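Local coordinates for 3-hydroxyisobutyrate dehydrogenase family protein (Geobacter sulfurreducens, PDB 3PDU), which probably catalyses the NADP(H)-dependent reduction of succinic semialdehyde to gamma-hydroxybutyrate, as a member of the beta-hydroxyacid dehydrogenase family, at residues G14-N19 and K126-G131; S122-P127 and P229-L234. All coordinates share one frame; numbering follows the deposited sequence.

Contact 1. Residues G14-N19 and K126-G131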
loop_
_atom_site.group_PDB
_atom_site.type_symbol
_atom_site.label_atom_id
_atom_site.label_comp_id
_atom_site.label_asym_id
_atom_site.label_seq_id
_atom_site.Cartn_x
_atom_site.Cartn_y
_atom_site.Cartn_z
ATOM N N GLY A 14 14.966 26.295 19.291
ATOM C CA GLY A 14 15.280 27.722 19.316
ATOM C C GLY A 14 14.170 28.518 19.998
ATOM O O GLY A 14 14.411 29.190 21.000
ATOM N N PRO A 15 12.948 28.457 19.447
ATOM C CA PRO A 15 11.805 29.196 20.007
ATOM C C PRO A 15 11.476 28.756 21.436
ATOM O O PRO A 15 11.081 29.588 22.253
ATOM C CB PRO A 15 10.641 28.819 19.080
ATOM C CG PRO A 15 11.264 28.319 17.830
ATOM C CD PRO A 15 12.652 27.849 18.137
ATOM N N MET A 16 11.628 27.468 21.731
ATOM C CA MET A 16 11.337 26.959 23.069
ATOM C C MET A 16 12.339 27.512 24.071
ATOM O O MET A 16 11.952 28.015 25.130
ATOM C CB MET A 16 11.345 25.419 23.100
ATOM C CG MET A 16 10.169 24.800 22.348
ATOM S SD MET A 16 10.445 23.056 22.012
ATOM C CE MET A 16 10.277 22.287 23.630
ATOM N N ALA A 17 13.625 27.437 23.734
ATOM C CA ALA A 17 14.646 27.999 24.613
ATOM C C ALA A 17 14.414 29.503 24.812
ATOM O O ALA A 17 14.544 30.015 25.926
ATOM C CB ALA A 17 16.055 27.725 24.062
ATOM N N ALA A 18 14.043 30.195 23.739
ATOM C CA ALA A 18 13.799 31.638 23.799
ATOM C C ALA A 18 12.626 31.970 24.727
ATOM O O ALA A 18 12.653 32.974 25.444
ATOM C CB ALA A 18 13.546 32.197 22.402
ATOM N N ASN A 19 11.587 31.136 24.697
ATOM C CA ASN A 19 10.467 31.309 25.614
ATOM C C ASN A 19 10.880 31.237 27.089
ATOM O O ASN A 19 10.358 31.978 27.916
ATOM C CB ASN A 19 9.365 30.291 25.318
ATOM C CG ASN A 19 8.507 30.704 24.151
ATOM O OD1 ASN A 19 8.513 31.870 23.761
ATOM N ND2 ASN A 19 7.756 29.762 23.587
ATOM N N LYS A 126 5.025 27.422 14.822
ATOM C CA LYS A 126 4.299 28.557 15.402
ATOM C C LYS A 126 3.894 28.318 16.871
ATOM O O LYS A 126 4.106 29.183 17.717
ATOM C CB LYS A 126 3.081 28.940 14.543
ATOM C CG LYS A 126 2.224 30.032 15.168
ATOM C CD LYS A 126 1.244 30.630 14.170
ATOM C CE LYS A 126 0.155 31.439 14.884
ATOM N NZ LYS A 126 0.722 32.557 15.694
ATOM N N PRO A 127 3.291 27.156 17.174
ATOM C CA PRO A 127 3.026 26.831 18.588
ATOM C C PRO A 127 4.281 26.862 19.481
ATOM O O PRO A 127 4.186 27.290 20.627
ATOM C CB PRO A 127 2.430 25.415 18.518
ATOM C CG PRO A 127 1.731 25.388 17.175
ATOM C CD PRO A 127 2.638 26.203 16.252
ATOM N N ALA A 128 5.431 26.434 18.966
ATOM C CA ALA A 128 6.656 26.497 19.742
ATOM C C ALA A 128 6.973 27.957 20.050
ATOM O O ALA A 128 7.266 28.307 21.194
ATOM C CB ALA A 128 7.803 25.840 18.999
ATOM N N GLU A 129 6.886 28.809 19.030
ATOM C CA GLU A 129 7.128 30.243 19.201
ATOM C C GLU A 129 6.156 30.862 20.198
ATOM O O GLU A 129 6.556 31.646 21.062
ATOM C CB GLU A 129 7.022 30.980 17.856
ATOM C CG GLU A 129 8.184 30.726 16.909
ATOM C CD GLU A 129 7.871 31.120 15.466
ATOM O OE1 GLU A 129 6.716 31.502 15.174
ATOM O OE2 GLU A 129 8.784 31.047 14.621
ATOM N N ASP A 130 4.880 30.503 20.076
ATOM C CA ASP A 130 3.819 31.114 20.872
ATOM C C ASP A 130 3.699 30.540 22.281
ATOM O O ASP A 130 2.997 31.103 23.112
ATOM C CB ASP A 130 2.460 30.937 20.185
ATOM C CG ASP A 130 2.345 31.709 18.875
ATOM O OD1 ASP A 130 3.222 32.541 18.580
ATOM O OD2 ASP A 130 1.363 31.478 18.139
ATOM N N GLY A 131 4.333 29.398 22.531
ATOM C CA GLY A 131 4.186 28.725 23.810
ATOM C C GLY A 131 2.864 27.975 23.935
ATOM O O GLY A 131 2.313 27.848 25.028
HETATM O O HOH W 1 5.334 32.725 24.128
#
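Pro15 and Asn19, one turn apart on helix 13-23, pack against Ala128 and Glu129 of the short helix 125-130 in a small, nearly parallel helix-helix contact within the coenzyme-binding domain. The two segment axes run in the same direction at 12° and approach to 7.9 Å. At the N-terminal end the contact is apolar: the Pro15 ring is turned to the other helix, its CB lying 4.1 Å from Ala128 CB and 3.8 Å from Glu129 CG. Although Glu129 starts out away from helix 13-23, chi1 of -72° sets CG beside the backbone N, where it lies against Pro15 CB and CG, the two side chains crossing at a slant; the carboxylate beyond is engaged in a salt bridge with Lys125. Deeper in, Met16 CG touches Ala128 CB at 4.2 Å, and the methionine continues toward Phe6 and Leu133 of the central sheet. A GxGxxG-type pattern (Gly8, Gly10, Gly13) leads from strand 4-7 into helix 13-23, consistent with the first strand-turn-helix of a Rossmann fold. One turn on, the Asn19 amide reaches the C-terminal end of helix 125-130, which Gly131 leaves with positive phi. Asn19 ND2 lies 2.8 Å from Ala128 O and gives a weak hydrogen bond to Glu129 O (3.4 Å, 147°), while OD1 shares water 1 with Asp130 O through weak bonds. A leucine in place of Asn19 would probably leave Glu129 O without this amide donor and water 1 without one of its anchors. On the far side of the short helix, Lys126 NZ bridges to Asp130 OD2 at 2.7 Å through the syn lone pair.

Contact 2. Residues S122-P127 and P229-L234. With NAP (NADP nicotinamide-adenine-dinucleotide phosphate), chain I.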
loop_
_atom_site.group_PDB
_atom_site.type_symbol
_atom_site.label_atom_id
_atom_site.label_comp_id
_atom_site.label_asym_id
_atom_site.label_seq_id
_atom_site.Cartn_x
_atom_site.Cartn_y
_atom_site.Cartn_z
ATOM N N SER A 122 3.086 17.913 20.905
ATOM C CA SER A 122 2.275 18.032 19.705
ATOM C C SER A 122 2.114 19.530 19.428
ATOM O O SER A 122 1.743 20.296 20.320
ATOM C CB SER A 122 0.917 17.346 19.923
ATOM O OG SER A 122 0.095 17.442 18.776
ATOM N N GLY A 123 2.414 19.956 18.204
ATOM C CA GLY A 123 2.452 21.379 17.890
ATOM C C GLY A 123 3.727 21.682 17.117
ATOM O O GLY A 123 4.778 21.128 17.426
ATOM N N THR A 124 3.632 22.550 16.114
ATOM C CA THR A 124 4.732 22.769 15.176
ATOM C C THR A 124 5.457 24.084 15.487
ATOM O O THR A 124 5.437 24.547 16.627
ATOM C CB THR A 124 4.234 22.660 13.676
ATOM O OG1 THR A 124 5.333 22.759 12.771
ATOM C CG2 THR A 124 3.234 23.742 13.345
ATOM N N LYS A 125 6.125 24.658 14.491
ATOM C CA LYS A 125 6.921 25.867 14.683
ATOM C C LYS A 125 6.188 27.045 15.347
ATOM O O LYS A 125 6.681 27.632 16.317
ATOM C CB LYS A 125 7.519 26.321 13.348
ATOM C CG LYS A 125 8.469 27.514 13.492
ATOM C CD LYS A 125 9.224 27.766 12.202
ATOM C CE LYS A 125 8.582 28.854 11.369
ATOM N NZ LYS A 125 8.922 30.218 11.859
ATOM N N LYS A 126 5.025 27.422 14.822
ATOM C CA LYS A 126 4.299 28.557 15.402
ATOM C C LYS A 126 3.894 28.318 16.871
ATOM O O LYS A 126 4.106 29.183 17.717
ATOM C CB LYS A 126 3.081 28.940 14.543
ATOM C CG LYS A 126 2.224 30.032 15.168
ATOM C CD LYS A 126 1.244 30.630 14.170
ATOM C CE LYS A 126 0.155 31.439 14.884
ATOM N NZ LYS A 126 0.722 32.557 15.694
ATOM N N PRO A 127 3.291 27.156 17.174
ATOM C CA PRO A 127 3.026 26.831 18.588
ATOM C C PRO A 127 4.281 26.862 19.481
ATOM O O PRO A 127 4.186 27.290 20.627
ATOM C CB PRO A 127 2.430 25.415 18.518
ATOM C CG PRO A 127 1.731 25.388 17.175
ATOM C CD PRO A 127 2.638 26.203 16.252
ATOM N N PRO A 229 7.434 26.528 3.023
ATOM C CA PRO A 229 8.327 27.009 4.083
ATOM C C PRO A 229 8.225 26.088 5.302
ATOM O O PRO A 229 7.129 25.678 5.691
ATOM C CB PRO A 229 7.782 28.399 4.402
ATOM C CG PRO A 229 6.343 28.345 3.973
ATOM C CD PRO A 229 6.308 27.445 2.779
ATOM N N THR A 230 9.365 25.757 5.896
ATOM C CA THR A 230 9.414 24.637 6.829
ATOM C C THR A 230 8.879 24.945 8.218
ATOM O O THR A 230 9.450 25.765 8.935
ATOM C CB THR A 230 10.849 24.106 6.952
ATOM O OG1 THR A 230 11.366 23.851 5.642
ATOM C CG2 THR A 230 10.872 22.820 7.766
ATOM N N SER A 231 7.779 24.291 8.598
ATOM C CA SER A 231 7.352 24.296 9.998
ATOM C C SER A 231 7.745 22.982 10.669
ATOM O O SER A 231 8.300 22.973 11.760
ATOM C CB SER A 231 5.846 24.522 10.135
ATOM O OG SER A 231 5.520 25.872 9.837
ATOM N N PHE A 232 7.442 21.873 10.006
ATOM C CA PHE A 232 7.839 20.560 10.494
ATOM C C PHE A 232 8.553 19.877 9.334
ATOM O O PHE A 232 7.936 19.599 8.303
ATOM C CB PHE A 232 6.596 19.775 10.935
ATOM C CG PHE A 232 6.875 18.370 11.399
ATOM C CD1 PHE A 232 7.953 18.094 12.222
ATOM C CD2 PHE A 232 6.018 17.333 11.048
ATOM C CE1 PHE A 232 8.189 16.791 12.675
ATOM C CE2 PHE A 232 6.238 16.036 11.498
ATOM C CZ PHE A 232 7.327 15.761 12.304
ATOM N N PRO A 233 9.876 19.673 9.467
ATOM C CA PRO A 233 10.683 19.148 8.358
ATOM C C PRO A 233 10.157 17.809 7.860
ATOM O O PRO A 233 9.827 16.937 8.663
ATOM C CB PRO A 233 12.075 18.990 8.975
ATOM C CG PRO A 233 12.108 20.053 10.051
ATOM C CD PRO A 233 10.707 20.007 10.642
ATOM N N LEU A 234 10.050 17.667 6.545
ATOM C CA LEU A 234 9.547 16.430 5.957
ATOM C C LEU A 234 10.343 15.213 6.448
ATOM O O LEU A 234 9.766 14.163 6.757
ATOM C CB LEU A 234 9.569 16.526 4.424
ATOM C CG LEU A 234 8.863 15.393 3.680
ATOM C CD1 LEU A 234 8.146 15.957 2.465
ATOM C CD2 LEU A 234 9.861 14.319 3.274
HETATM P PA NAP I . 15.604 20.421 13.505
HETATM O O1A NAP I . 16.028 19.561 12.386
HETATM O O2A NAP I . 15.416 21.833 13.133
HETATM O O5B NAP I . 16.604 20.303 14.742
HETATM C C5B NAP I . 17.212 19.108 15.158
HETATM C C4B NAP I . 18.143 19.444 16.323
HETATM O O4B NAP I . 18.846 18.268 16.702
HETATM C C3B NAP I . 19.212 20.484 15.961
HETATM O O3B NAP I . 19.513 21.219 17.134
HETATM C C2B NAP I . 20.413 19.624 15.605
HETATM O O2B NAP I . 21.677 20.199 15.821
HETATM C C1B NAP I . 20.226 18.504 16.607
HETATM N N9A NAP I . 20.927 17.274 16.225
HETATM C C8A NAP I . 20.667 16.435 15.175
HETATM N N7A NAP I . 21.569 15.419 15.233
HETATM C C5A NAP I . 22.370 15.597 16.303
HETATM C C6A NAP I . 23.427 14.862 16.822
HETATM N N6A NAP I . 23.817 13.725 16.232
HETATM N N1A NAP I . 24.062 15.327 17.949
HETATM C C2A NAP I . 23.652 16.494 18.564
HETATM N N3A NAP I . 22.600 17.217 18.043
HETATM C C4A NAP I . 21.976 16.768 16.931
HETATM O O3 NAP I . 14.271 19.736 14.070
HETATM P PN NAP I . 13.032 20.275 14.925
HETATM O O1N NAP I . 11.918 20.519 13.992
HETATM O O2N NAP I . 13.524 21.294 15.887
HETATM O O5D NAP I . 12.719 18.900 15.696
HETATM C C5D NAP I . 13.305 18.548 16.929
HETATM C C4D NAP I . 12.470 17.403 17.488
HETATM O O4D NAP I . 11.149 17.852 17.719
HETATM C C3D NAP I . 12.344 16.271 16.473
HETATM O O3D NAP I . 12.266 15.051 17.194
HETATM C C2D NAP I . 11.010 16.516 15.800
HETATM O O2D NAP I . 10.432 15.330 15.274
HETATM C C1D NAP I . 10.238 17.050 17.000
HETATM N N1N NAP I . 9.069 17.878 16.704
HETATM C C2N NAP I . 9.090 18.794 15.688
HETATM C C3N NAP I . 7.966 19.591 15.446
HETATM C C7N NAP I . 7.966 20.634 14.352
HETATM O O7N NAP I . 6.735 21.116 13.910
HETATM N N7N NAP I . 9.097 21.072 13.792
HETATM C C4N NAP I . 6.841 19.446 16.255
HETATM C C5N NAP I . 6.836 18.525 17.303
HETATM C C6N NAP I . 7.970 17.752 17.525
HETATM P P2B NAP I . 22.427 20.974 14.624
HETATM O O1X NAP I . 23.887 20.858 14.950
HETATM O O2X NAP I . 22.072 20.320 13.306
HETATM O O3X NAP I . 21.979 22.405 14.595
HETATM O O HOH W 2 4.239 27.034 11.927
#
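Thr230, Ser231 and Phe232 meet Thr124 and Lys125 where the loop before helix 234-251 passes the start of helix 125-130, with the nicotinamide end of NADP between them. Thr230 offers its backbone: its O lies 3.8 Å from Lys125 CD, on a lysine chain that bends at its third and fourth torsions and carries NZ away to a salt bridge with Glu129. Ser231 makes the closest approach to the helix start, its O lying 3.1 Å from Thr124 OG1. Ser231 CB packs on Lys125 CB at 4.0 Å, and Ser231 OG, set beside the backbone N (chi1 -73°), lies 2.7 Å from water 2, which accepts the Lys126 N-H. Ser231 O takes a hydrogen bond from the carboxamide nitrogen N7N of NADP (2.9 Å, 159°), a bond likely to limit turning of the carboxamide. From residues 122-127, Thr124 OG1 is placed as donor to the carboxamide oxygen O7N of NADP, though O7N is crowded in the model and this support is doubtful. Phe232 swings CG anti to its N (chi1 177°), which carries the ring past the cofactor: NADP C7N approaches the ring obliquely, 3.3 Å from Phe232 CD1, and the ribose hydroxyl O2D meets the ring edge in its plane. Pro233 then sets CD 3.6 Å from the phosphate oxygen O1N of NADP as the chain enters helix 234-251. Around this loop, Asp277 receives the Ser231 and Phe232 amides, Phe278 meets the Phe232 ring edge-to-face, and helix 166-194 packs on Phe232 through Asn175 and Met178 and on Ser122, at the end of strand 115-122, through Val174.

From the N terminus, the chain passes through helix 13-23, then a long run of alternating strands and helices up to strand 115-122, before helix 125-130 returns to it and contact 1 closes that loop. Contact 2 starts on the same short helix, so its loop begins where the first one ends: the two follow one another, overlapping at Lys126 and Pro127. This second loop runs through the last sheet strands, the long helix 166-194 and the helices after it, ending before helix 234-251. Contact 1 thus joins parts of the coenzyme-binding domain, whereas contact 2 ties that domain to the helical C-terminal region across NADP.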